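Local coordinates for UDP-4-amino-4,6-dideoxy-N-acetyl-beta-L-altrosamine transaminase (Helicobacter pylori, PDB 2FNU), which catalyses a pyridoxal-phosphate-dependent amino transfer between glutamate and a UDP-linked 4-keto sugar, the second step in making pseudaminic acid for flagellin, at residues 141-144 with 145-149; 108-111 with 112-115; 302-305 with 306-310. All blocks are in the same frame, centred on the assembly; numbering follows the deposited sequence.

All three contacts are local. Contacts 1 and 3 each end a helix with a Schellman motif; contact 2 is a tight turn in the loop between strands 97-100 and 122-128. Each has a buried side: L143 and C144 in contact 1, I109 and L114 in contact 2, L302, L305, G309 and I310 in contact 3. The lysines of contact 1, L112 of contact 2, and K307 and R308 of contact 3 are exposed. Contacts 1 and 2 are neighbours beside the mixed sheet, where E115 of contact 2 meets K146 and H147. Contact 3 lies opposite contact 1, with the centres of the two contacts 45 Å apart. Its histidine meets aromatic rings of the second subunit.

Contact 1. Residues 141-144 with 145-149; sequences QKLC and KKHSL
L143 and H147 meet one turn apart at the end of helix 137-146. CD1 of L143 touches CD2 of the H147 ring at 3.6 Å. The L143 carbonyl oxygen lies at the ring edge, in its plane, and accepts the H147 backbone N-H at 3.1 Å. In H147 the ring is turned back beside its own backbone N (chi1 -72°), and this places it over the last turn.

The tight part lies at C144. Its carbonyl oxygen takes the L149 N-H in a nearly straight bond of 2.8 Å and a weak second one from H147 N. With S148 N bonded to K145 O, this is a Schellman motif, and S148 is its C-prime residue with positive phi. The fold-back brings L149 CB to 4.2 Å from C144 SG. Both side chains rest on I125 of strand 122-128, and C144 also packs on F151 of strand 150-154. The helix is the crossover of this beta-alpha-beta unit.

The other side is more exposed. K142, K145 and K146 run out as extended chains, though K142 and K146 end in salt bridges. The CB atoms of K145 and K146 touch the carbonyl oxygens of the preceding turn, K146 CB lying 3.4 Å from K142 O. K142 NZ pairs with E138.

K146 NZ and H147 NE2 both bind E115 OE2, one by a salt bridge and the other by a hydrogen bond. One carboxylate oxygen thus joins two consecutive residues at the helix end. Its negative charge would probably stabilise the lysine's positive charge and could raise the basicity of the histidine.

Contact 2. Residues 108-111 with 112-115; sequences NIDE and LALE
D110 grips the two residues that follow E111 with both its backbone and its side chain. CG of D110 stands opposite the backbone N (chi1 -178°), which carries the carboxylate forward along the chain. OD2 then accepts the L112 N-H at 3.0 Å, from above the carboxylate plane. OD1 lies 3.6 Å from the methyl CB of A113. The D110 carbonyl oxygen takes the A113 N-H at 2.9 Å, well out of the carbonyl plane.

These bonds define a type I beta turn over 110-113, with an Asx turn at its start. It bends the chain sharply within the loop between strands 97-100 and 122-128, beside the large sheet of the aminotransferase fold.

E111 sits at the second turn position. Its CG is held between backbone N and carbonyl carbon (chi1 70°), and the chain bends again at chi2. The side chain therefore lies along L112, CG 3.4 Å from L112 N, while OE1 makes a salt bridge with K104. L114 drops beneath the turn, its CG 3.5 Å from D110 O. Its CD2 meets CD1 of I109 at 3.6 Å, the two side chains crossing at about a right angle. Water 1 donates to E111 O and accepts from E115 N at 2.9 Å.

Contact 3. Residues 302-305 with 306-310; sequences LESL and HKRGI
This is a helix C-cap, a Schellman motif that ends helix 298-307 and turns the chain at G309. It lies near the subunit interface and close to the substrate site. L302 packs on V314, a substrate-binding residue, and the side chain of H306 is about 8 Å from the bound UDP-sugar.

G309 is the turning point. Its phi is positive (85°), a conformation that glycine adopts readily, since no CB meets the carbonyl oxygen before it. G309 N bonds to H306 O, and I310 N bonds to L305 O at 2.9 Å. The I310 N-H comes from above the L305 carbonyl plane. The same oxygen receives a weak bond from R308 N. Before the cap, H306, K307 and R308 give ordinary helical N-H bonds to L302, E303 and S304.

The reversal sets I310 over the last turn. Its CB is 3.5 Å from L305 O, and its CD1 lies 4.1 Å from L305 CD2, the two side chains meeting at a slant. This small apolar pair lies against helix 355-370, with L305 on T368 and I310 on S364.

H306 faces the other subunit. Its ring stays near the helix, with CD2 3.3 Å from L302 O. NE2 is hydrogen-bonded to A312 O, which limits the rotation of the ring. F217 and F218 of the second subunit make edge-to-face contacts with it.

The outer side is more exposed, though S304 and R308 also touch helix 355-370. E303 and K307 have opposite charges, but their charged atoms do not meet. R308, extended from CG to NE, passes S304, with its CG 3.3 Å from S304 O. At the far end, S304 OG sits in the guanidinium plane, 3.5 Å from R308 NE.

Contact 1. Residues 141-144 with 145-149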
loop_
_atom_site.group_PDB
_atom_site.type_symbol
_atom_site.label_atom_id
_atom_site.label_comp_id
_atom_site.label_asym_id
_atom_site.label_seq_id
_atom_site.Cartn_x
_atom_site.Cartn_y
_atom_site.Cartn_z
ATOM N N GLN B 141 -22.976 -19.701 -3.519
ATOM C CA GLN B 141 -22.130 -20.854 -3.160
ATOM C C GLN B 141 -22.473 -22.079 -4.021
ATOM O O GLN B 141 -21.591 -22.712 -4.616
ATOM C CB GLN B 141 -22.341 -21.239 -1.698
ATOM C CG GLN B 141 -21.661 -20.337 -0.658
ATOM C CD GLN B 141 -21.972 -20.771 0.765
ATOM O OE1 GLN B 141 -23.075 -21.285 1.055
ATOM N NE2 GLN B 141 -21.011 -20.552 1.677
ATOM N N LYS B 142 -23.768 -22.361 -4.091
ATOM C CA LYS B 142 -24.240 -23.549 -4.806
ATOM C C LYS B 142 -23.961 -23.423 -6.283
ATOM O O LYS B 142 -23.521 -24.388 -6.929
ATOM C CB LYS B 142 -25.728 -23.771 -4.569
ATOM C CG LYS B 142 -26.007 -24.356 -3.194
ATOM C CD LYS B 142 -27.489 -24.612 -3.016
ATOM C CE LYS B 142 -27.766 -25.231 -1.650
ATOM N NZ LYS B 142 -29.229 -25.223 -1.360
ATOM N N LEU B 143 -24.197 -22.229 -6.825
ATOM C CA LEU B 143 -23.909 -22.011 -8.242
ATOM C C LEU B 143 -22.427 -22.177 -8.598
ATOM O O LEU B 143 -22.062 -22.766 -9.629
ATOM C CB LEU B 143 -24.411 -20.640 -8.666
ATOM C CG LEU B 143 -24.358 -20.388 -10.175
ATOM C CD1 LEU B 143 -25.287 -21.323 -10.953
ATOM C CD2 LEU B 143 -24.694 -18.938 -10.531
ATOM N N CYS B 144 -21.557 -21.628 -7.754
ATOM C CA CYS B 144 -20.126 -21.722 -7.992
ATOM C C CYS B 144 -19.645 -23.169 -7.884
ATOM O O CYS B 144 -18.839 -23.618 -8.687
ATOM C CB CYS B 144 -19.375 -20.818 -7.009
ATOM S SG CYS B 144 -19.482 -19.040 -7.435
ATOM N N LYS B 145 -20.158 -23.901 -6.898
ATOM C CA LYS B 145 -19.799 -25.316 -6.750
ATOM C C LYS B 145 -20.262 -26.070 -7.999
ATOM O O LYS B 145 -19.506 -26.846 -8.582
ATOM C CB LYS B 145 -20.425 -25.904 -5.489
ATOM C CG LYS B 145 -19.999 -27.335 -5.206
ATOM C CD LYS B 145 -20.498 -27.786 -3.854
ATOM C CE LYS B 145 -19.984 -29.184 -3.535
ATOM N NZ LYS B 145 -20.386 -29.611 -2.161
ATOM N N LYS B 146 -21.494 -25.795 -8.439
ATOM C CA LYS B 146 -22.055 -26.496 -9.602
ATOM C C LYS B 146 -21.157 -26.327 -10.829
ATOM O O LYS B 146 -20.929 -27.285 -11.573
ATOM C CB LYS B 146 -23.478 -25.989 -9.890
ATOM C CG LYS B 146 -24.123 -26.541 -11.168
ATOM C CD LYS B 146 -25.500 -25.914 -11.406
ATOM C CE LYS B 146 -26.143 -26.503 -12.657
ATOM N NZ LYS B 146 -27.482 -25.909 -12.901
ATOM N N HIS B 147 -20.644 -25.111 -11.041
ATOM C CA HIS B 147 -19.902 -24.763 -12.257
ATOM C C HIS B 147 -18.380 -24.709 -12.078
ATOM O O HIS B 147 -17.662 -24.236 -12.957
ATOM C CB HIS B 147 -20.452 -23.450 -12.820
ATOM C CG HIS B 147 -21.809 -23.598 -13.440
ATOM N ND1 HIS B 147 -21.986 -24.113 -14.704
ATOM C CD2 HIS B 147 -23.049 -23.331 -12.962
ATOM C CE1 HIS B 147 -23.278 -24.135 -14.989
ATOM N NE2 HIS B 147 -23.946 -23.679 -13.944
ATOM N N SER B 148 -17.907 -25.238 -10.951
ATOM C CA SER B 148 -16.469 -25.302 -10.653
ATOM C C SER B 148 -15.819 -23.925 -10.732
ATOM O O SER B 148 -14.740 -23.769 -11.302
ATOM C CB SER B 148 -15.752 -26.285 -11.587
ATOM O OG SER B 148 -16.303 -27.583 -11.434
ATOM N N LEU B 149 -16.518 -22.926 -10.184
ATOM C CA LEU B 149 -15.991 -21.561 -10.109
ATOM C C LEU B 149 -15.637 -21.237 -8.674
ATOM O O LEU B 149 -16.231 -21.783 -7.746
ATOM C CB LEU B 149 -17.057 -20.555 -10.542
ATOM C CG LEU B 149 -17.840 -20.848 -11.819
ATOM C CD1 LEU B 149 -18.912 -19.776 -12.055
ATOM C CD2 LEU B 149 -16.895 -20.953 -12.995
#

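Contact 2. Residues 108-111 with 112-115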
loop_
_atom_site.group_PDB
_atom_site.type_symbol
_atom_site.label_atom_id
_atom_site.label_comp_id
_atom_site.label_asym_id
_atom_site.label_seq_id
_atom_site.Cartn_x
_atom_site.Cartn_y
_atom_site.Cartn_z
ATOM N N ASN B 108 -27.694 -5.215 -4.580
ATOM C CA ASN B 108 -26.848 -6.413 -4.637
ATOM C C ASN B 108 -26.953 -7.190 -5.944
ATOM O O ASN B 108 -27.978 -7.149 -6.626
ATOM C CB ASN B 108 -27.164 -7.345 -3.463
ATOM C CG ASN B 108 -26.417 -6.959 -2.196
ATOM O OD1 ASN B 108 -25.456 -6.209 -2.247
ATOM N ND2 ASN B 108 -26.855 -7.490 -1.055
ATOM N N ILE B 109 -25.890 -7.912 -6.274
ATOM C CA ILE B 109 -25.861 -8.706 -7.500
ATOM C C ILE B 109 -27.072 -9.657 -7.506
ATOM O O ILE B 109 -27.445 -10.199 -6.472
ATOM C CB ILE B 109 -24.504 -9.465 -7.600
ATOM C CG1 ILE B 109 -24.208 -9.938 -9.026
ATOM C CG2 ILE B 109 -24.430 -10.649 -6.614
ATOM C CD1 ILE B 109 -22.790 -10.513 -9.193
ATOM N N ASP B 110 -27.701 -9.814 -8.673
ATOM C CA ASP B 110 -28.894 -10.653 -8.782
ATOM C C ASP B 110 -28.505 -12.120 -8.940
ATOM O O ASP B 110 -28.102 -12.540 -10.021
ATOM C CB ASP B 110 -29.737 -10.169 -9.966
ATOM C CG ASP B 110 -31.037 -10.945 -10.127
ATOM O OD1 ASP B 110 -31.786 -10.606 -11.082
ATOM O OD2 ASP B 110 -31.299 -11.869 -9.312
ATOM N N GLU B 111 -28.627 -12.898 -7.863
ATOM C CA GLU B 111 -28.169 -14.287 -7.873
ATOM C C GLU B 111 -28.934 -15.138 -8.894
ATOM O O GLU B 111 -28.428 -16.201 -9.328
ATOM C CB GLU B 111 -28.228 -14.906 -6.463
ATOM C CG GLU B 111 -29.640 -15.152 -5.917
ATOM C CD GLU B 111 -30.377 -13.918 -5.392
ATOM O OE1 GLU B 111 -29.774 -12.826 -5.233
ATOM O OE2 GLU B 111 -31.584 -14.043 -5.085
ATOM N N LEU B 112 -30.124 -14.664 -9.276
ATOM C CA LEU B 112 -30.948 -15.394 -10.276
ATOM C C LEU B 112 -30.552 -15.085 -11.720
ATOM O O LEU B 112 -31.056 -15.725 -12.658
ATOM C CB LEU B 112 -32.442 -15.099 -10.083
ATOM C CG LEU B 112 -33.043 -15.475 -8.723
ATOM C CD1 LEU B 112 -34.541 -15.215 -8.730
ATOM C CD2 LEU B 112 -32.735 -16.921 -8.347
ATOM N N ALA B 113 -29.650 -14.123 -11.903
ATOM C CA ALA B 113 -29.252 -13.697 -13.243
ATOM C C ALA B 113 -27.779 -13.975 -13.547
ATOM O O ALA B 113 -27.207 -13.370 -14.457
ATOM C CB ALA B 113 -29.577 -12.207 -13.441
ATOM N N LEU B 114 -27.174 -14.896 -12.791
ATOM C CA LEU B 114 -25.758 -15.215 -12.938
ATOM C C LEU B 114 -25.505 -16.412 -13.838
ATOM O O LEU B 114 -24.538 -16.428 -14.599
ATOM C CB LEU B 114 -25.101 -15.495 -11.573
ATOM C CG LEU B 114 -25.218 -14.432 -10.487
ATOM C CD1 LEU B 114 -24.618 -14.968 -9.194
ATOM C CD2 LEU B 114 -24.475 -13.185 -10.953
ATOM N N GLU B 115 -26.342 -17.441 -13.718
ATOM C CA GLU B 115 -26.063 -18.690 -14.430
ATOM C C GLU B 115 -26.013 -18.480 -15.942
ATOM O O GLU B 115 -25.189 -19.088 -16.631
ATOM C CB GLU B 115 -27.059 -19.797 -14.023
ATOM C CG GLU B 115 -26.675 -21.191 -14.555
ATOM C CD GLU B 115 -27.235 -22.324 -13.705
ATOM O OE1 GLU B 115 -28.210 -22.089 -12.956
ATOM O OE2 GLU B 115 -26.676 -23.437 -13.774
HETATM O O HOH W 1 -28.420 -17.546 -11.733
#

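Contact 3. Residues 302-305 with 306-310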
loop_
_atom_site.group_PDB
_atom_site.type_symbol
_atom_site.label_atom_id
_atom_site.label_comp_id
_atom_site.label_asym_id
_atom_site.label_seq_id
_atom_site.Cartn_x
_atom_site.Cartn_y
_atom_site.Cartn_z
ATOM N N LEU B 302 -29.226 16.846 -5.267
ATOM C CA LEU B 302 -27.953 16.673 -4.564
ATOM C C LEU B 302 -27.328 18.002 -4.163
ATOM O O LEU B 302 -26.848 18.144 -3.033
ATOM C CB LEU B 302 -26.971 15.857 -5.412
ATOM C CG LEU B 302 -27.312 14.382 -5.631
ATOM C CD1 LEU B 302 -26.448 13.847 -6.757
ATOM C CD2 LEU B 302 -27.106 13.563 -4.351
ATOM N N GLU B 303 -27.331 18.967 -5.086
ATOM C CA GLU B 303 -26.835 20.315 -4.791
ATOM C C GLU B 303 -27.643 20.996 -3.679
ATOM O O GLU B 303 -27.071 21.666 -2.815
ATOM C CB GLU B 303 -26.808 21.177 -6.063
ATOM C CG GLU B 303 -25.690 20.769 -7.024
ATOM C CD GLU B 303 -25.818 21.358 -8.430
ATOM O OE1 GLU B 303 -26.884 21.912 -8.783
ATOM O OE2 GLU B 303 -24.835 21.242 -9.192
ATOM N N SER B 304 -28.956 20.776 -3.674
ATOM C CA SER B 304 -29.813 21.317 -2.622
ATOM C C SER B 304 -29.485 20.689 -1.263
ATOM O O SER B 304 -29.379 21.392 -0.252
ATOM C CB SER B 304 -31.283 21.110 -2.990
ATOM O OG SER B 304 -32.147 21.635 -1.987
ATOM N N LEU B 305 -29.292 19.368 -1.235
ATOM C CA LEU B 305 -28.893 18.695 -0.005
ATOM C C LEU B 305 -27.594 19.289 0.506
ATOM O O LEU B 305 -27.475 19.625 1.681
ATOM C CB LEU B 305 -28.740 17.184 -0.228
ATOM C CG LEU B 305 -30.054 16.424 -0.445
ATOM C CD1 LEU B 305 -29.770 14.966 -0.786
ATOM C CD2 LEU B 305 -30.990 16.541 0.775
ATOM N N HIS B 306 -26.614 19.430 -0.389
ATOM C CA HIS B 306 -25.323 19.975 0.022
ATOM C C HIS B 306 -25.433 21.408 0.540
ATOM O O HIS B 306 -24.762 21.757 1.507
ATOM C CB HIS B 306 -24.301 19.867 -1.113
ATOM C CG HIS B 306 -23.690 18.507 -1.226
ATOM N ND1 HIS B 306 -22.329 18.306 -1.299
ATOM C CD2 HIS B 306 -24.257 17.276 -1.235
ATOM C CE1 HIS B 306 -22.085 17.010 -1.384
ATOM N NE2 HIS B 306 -23.237 16.363 -1.349
ATOM N N LYS B 307 -26.284 22.221 -0.088
ATOM C CA LYS B 307 -26.479 23.606 0.383
ATOM C C LYS B 307 -27.054 23.646 1.797
ATOM O O LYS B 307 -26.813 24.594 2.542
ATOM C CB LYS B 307 -27.364 24.385 -0.589
ATOM C CG LYS B 307 -26.610 24.888 -1.806
ATOM C CD LYS B 307 -27.511 25.666 -2.749
ATOM C CE LYS B 307 -26.762 26.051 -4.016
ATOM N NZ LYS B 307 -27.622 26.819 -4.958
ATOM N N ARG B 308 -27.787 22.597 2.164
ATOM C CA ARG B 308 -28.327 22.427 3.515
ATOM C C ARG B 308 -27.355 21.745 4.476
ATOM O O ARG B 308 -27.710 21.452 5.616
ATOM C CB ARG B 308 -29.624 21.616 3.463
ATOM C CG ARG B 308 -30.731 22.294 2.659
ATOM C CD ARG B 308 -31.904 21.367 2.453
ATOM N NE ARG B 308 -32.848 21.884 1.458
ATOM C CZ ARG B 308 -33.970 22.539 1.747
ATOM N NH1 ARG B 308 -34.302 22.774 3.008
ATOM N NH2 ARG B 308 -34.757 22.967 0.769
ATOM N N GLY B 309 -26.134 21.490 4.014
ATOM C CA GLY B 309 -25.102 20.900 4.864
ATOM C C GLY B 309 -25.168 19.383 4.922
ATOM O O GLY B 309 -24.473 18.774 5.727
ATOM N N ILE B 310 -26.003 18.782 4.072
ATOM C CA ILE B 310 -26.131 17.316 4.020
ATOM C C ILE B 310 -25.312 16.797 2.846
ATOM O O ILE B 310 -25.778 16.831 1.697
ATOM C CB ILE B 310 -27.604 16.892 3.858
ATOM C CG1 ILE B 310 -28.457 17.485 4.992
ATOM C CG2 ILE B 310 -27.742 15.360 3.854
ATOM C CD1 ILE B 310 -29.921 17.467 4.670
#